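LSM2-LSM8 complex subunit lsm8 (Schizosaccharomyces pombe, PDB 6PPN) is a subunit of the nuclear LSM2-LSM8 ring, which binds U6 snRNA ending in a cyclic 2',3' phosphate and promotes U4/U6 annealing during spliceosome assembly. Local coordinates at residues I14-R19 and N64-G69. Numbering follows the deposited sequence.
Sequences ITNDGR and NVAMVG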
ATOM      1  N   ILE H  14       3.590 -13.524   8.740  1.00 36.50           N
ATOM      2  CA  ILE H  14       2.404 -13.485   7.900  1.00 35.01           C
ATOM      3  C   ILE H  14       2.547 -12.268   7.005  1.00 31.69           C
ATOM      4  O   ILE H  14       2.678 -11.141   7.511  1.00 35.01           O
ATOM      5  CB  ILE H  14       1.114 -13.378   8.716  1.00 39.89           C
ATOM      6  CG1 ILE H  14       1.100 -14.426   9.809  1.00 37.31           C
ATOM      7  CG2 ILE H  14      -0.068 -13.560   7.795  1.00 29.79           C
ATOM      8  CD1 ILE H  14       0.813 -15.706   9.287  1.00 37.63           C
ATOM      9  N   THR H  15       2.492 -12.482   5.694  1.00 38.03           N
ATOM     10  CA  THR H  15       2.680 -11.415   4.725  1.00 35.99           C
ATOM     11  C   THR H  15       1.338 -10.907   4.220  1.00 35.29           C
ATOM     12  O   THR H  15       0.273 -11.487   4.485  1.00 34.41           O
ATOM     13  CB  THR H  15       3.528 -11.916   3.562  1.00 32.13           C
ATOM     14  OG1 THR H  15       2.882 -13.029   2.979  1.00 35.97           O
ATOM     15  CG2 THR H  15       4.833 -12.412   4.052  1.00 35.56           C
ATOM     16  N   ASN H  16       1.395  -9.788   3.484  1.00 33.11           N
ATOM     17  CA  ASN H  16       0.156  -9.160   3.034  1.00 33.64           C
ATOM     18  C   ASN H  16      -0.597 -10.014   2.031  1.00 36.50           C
ATOM     19  O   ASN H  16      -1.809  -9.819   1.869  1.00 39.49           O
ATOM     20  CB  ASN H  16       0.433  -7.777   2.441  1.00 37.79           C
ATOM     21  CG  ASN H  16       0.822  -6.754   3.509  1.00 42.46           C
ATOM     22  OD1 ASN H  16       0.958  -7.088   4.694  1.00 47.06           O
ATOM     23  ND2 ASN H  16       0.963  -5.500   3.101  1.00 40.60           N
ATOM     24  N   ASP H  17       0.078 -10.935   1.336  1.00 39.85           N
ATOM     25  CA  ASP H  17      -0.600 -11.844   0.421  1.00 38.73           C
ATOM     26  C   ASP H  17      -1.029 -13.128   1.110  1.00 50.32           C
ATOM     27  O   ASP H  17      -1.427 -14.079   0.430  1.00 50.21           O
ATOM     28  CB  ASP H  17       0.282 -12.166  -0.797  1.00 36.06           C
ATOM     29  CG  ASP H  17       1.689 -12.606  -0.411  1.00 47.91           C
ATOM     30  OD1 ASP H  17       1.942 -12.816   0.792  1.00 57.49           O
ATOM     31  OD2 ASP H  17       2.551 -12.763  -1.314  1.00 52.99           O
ATOM     32  N   GLY H  18      -1.006 -13.166   2.443  1.00 47.90           N
ATOM     33  CA  GLY H  18      -1.562 -14.297   3.170  1.00 42.23           C
ATOM     34  C   GLY H  18      -0.614 -15.457   3.372  1.00 44.83           C
ATOM     35  O   GLY H  18      -1.029 -16.493   3.900  1.00 52.26           O
ATOM     36  N   ARG H  19       0.652 -15.318   3.014  1.00 40.30           N
ATOM     37  CA  ARG H  19       1.529 -16.470   3.107  1.00 39.72           C
ATOM     38  C   ARG H  19       2.108 -16.555   4.511  1.00 44.13           C
ATOM     39  O   ARG H  19       2.158 -15.572   5.241  1.00 41.74           O
ATOM     40  CB  ARG H  19       2.670 -16.394   2.079  1.00 33.76           C
ATOM     41  CG  ARG H  19       2.273 -16.819   0.692  1.00 52.42           C
ATOM     42  CD  ARG H  19       2.577 -15.801  -0.371  1.00 72.36           C
ATOM     43  NE  ARG H  19       3.919 -15.860  -0.947  1.00 78.79           N
ATOM     44  CZ  ARG H  19       4.163 -15.820  -2.258  1.00 81.26           C
ATOM     45  NH1 ARG H  19       5.406 -15.860  -2.709  1.00 84.79           N
ATOM     46  NH2 ARG H  19       3.159 -15.760  -3.128  1.00 78.86           N
ATOM     47  N   ASN H  64       5.513  -5.602   2.868  1.00 33.57           N
ATOM     48  CA  ASN H  64       4.720  -6.791   2.601  1.00 37.91           C
ATOM     49  C   ASN H  64       4.524  -7.618   3.863  1.00 39.62           C
ATOM     50  O   ASN H  64       3.848  -8.650   3.831  1.00 41.64           O
ATOM     51  CB  ASN H  64       5.393  -7.583   1.464  1.00 34.60           C
ATOM     52  CG  ASN H  64       4.632  -8.860   1.076  1.00 47.30           C
ATOM     53  OD1 ASN H  64       5.189  -9.955   1.166  1.00 54.85           O
ATOM     54  ND2 ASN H  64       3.377  -8.728   0.628  1.00 51.01           N
ATOM     55  N   VAL H  65       5.042  -7.136   4.988  1.00 35.69           N
ATOM     56  CA  VAL H  65       4.986  -7.844   6.265  1.00 33.41           C
ATOM     57  C   VAL H  65       3.785  -7.355   7.056  1.00 32.35           C
ATOM     58  O   VAL H  65       3.650  -6.156   7.331  1.00 43.11           O
ATOM     59  CB  VAL H  65       6.275  -7.628   7.068  1.00 38.37           C
ATOM     60  CG1 VAL H  65       6.105  -8.194   8.486  1.00 33.95           C
ATOM     61  CG2 VAL H  65       7.431  -8.304   6.360  1.00 33.68           C
ATOM     62  N   ALA H  66       2.905  -8.280   7.425  1.00 34.14           N
ATOM     63  CA  ALA H  66       1.787  -7.955   8.305  1.00 33.54           C
ATOM     64  C   ALA H  66       2.106  -8.253   9.758  1.00 32.49           C
ATOM     65  O   ALA H  66       1.908  -7.406  10.638  1.00 33.06           O
ATOM     66  CB  ALA H  66       0.524  -8.738   7.882  1.00 28.86           C
ATOM     67  N   MET H  67       2.583  -9.450  10.044  1.00 34.30           N
ATOM     68  CA  MET H  67       2.802  -9.835  11.434  1.00 34.50           C
ATOM     69  C   MET H  67       4.067 -10.635  11.505  1.00 35.60           C
ATOM     70  O   MET H  67       4.359 -11.383  10.576  1.00 33.90           O
ATOM     71  CB  MET H  67       1.695 -10.738  11.981  1.00 40.40           C
ATOM     72  CG  MET H  67       0.396 -10.045  12.242  1.00 51.52           C
ATOM     73  SD  MET H  67      -0.765 -11.356  12.614  1.00 50.86           S
ATOM     74  CE  MET H  67      -1.497 -11.621  10.996  1.00 42.57           C
ATOM     75  N   VAL H  68       4.767 -10.533  12.634  1.00 33.18           N
ATOM     76  CA  VAL H  68       5.894 -11.412  12.963  1.00 33.26           C
ATOM     77  C   VAL H  68       5.626 -12.025  14.338  1.00 39.76           C
ATOM     78  O   VAL H  68       5.599 -11.309  15.342  1.00 39.71           O
ATOM     79  CB  VAL H  68       7.237 -10.663  12.963  1.00 34.51           C
ATOM     80  CG1 VAL H  68       8.373 -11.634  13.254  1.00 30.53           C
ATOM     81  CG2 VAL H  68       7.471  -9.934  11.620  1.00 28.47           C
ATOM     82  N   GLY H  69       5.411 -13.332  14.391  1.00 37.94           N
ATOM     83  CA  GLY H  69       5.130 -14.025  15.639  1.00 35.51           C
ATOM     84  C   GLY H  69       6.349 -14.811  16.087  1.00 42.56           C
ATOM     85  O   GLY H  69       7.072 -15.351  15.265  1.00 39.65           O
TER
HETATM   86  O   HOH W   1       5.099 -12.768   0.217  1.00 43.80           O
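Ile14 faces both Ala66 and Met67 in a classic beta bulge, where the antiparallel strands 10-15 and 65-71 of the curled Sm-fold sheet meet. Ile14 O accepts two hydrogen bonds, from Ala66 N at 2.9 Å and Met67 N at 3.0 Å, both in its carbonyl plane; Ile14 N returns a bond to Met67 O. On the same face of the sheet the Ile14 and Met67 side chains run side by side. The Met67 chain bends at its last torsion (chi3 -95°), bringing CE to 3.9 Å from Ile14 CB. Beyond the bulge, Asn16 N donates to Asn64 O (2.7 Å), tilted from the carbonyl plane. With CG anti to the backbone N (chi1 -179°), the Asn64 amide reaches back over the turn, OD1 beside Thr15 CB and ND2 3.6 Å from Asn16 CB. One water bridges Asp17 OD2 and Asn64 OD1, 3.0 Å from each. An alanine here in place of Asn64 would remove this amide and is likely to leave a gap beside Thr15 and the water without its OD1 partner. Thr15 to Gly18 forms a type I turn, and just after it Arg19 N donates to Thr15 OG1. Met67, Val68 and Gly69 pair in an antiparallel ladder with a strand of a neighbouring subunit, carrying the sheet across the interface; Asp17 OD2 and Arg19 NH1 form salt bridges to another subunit.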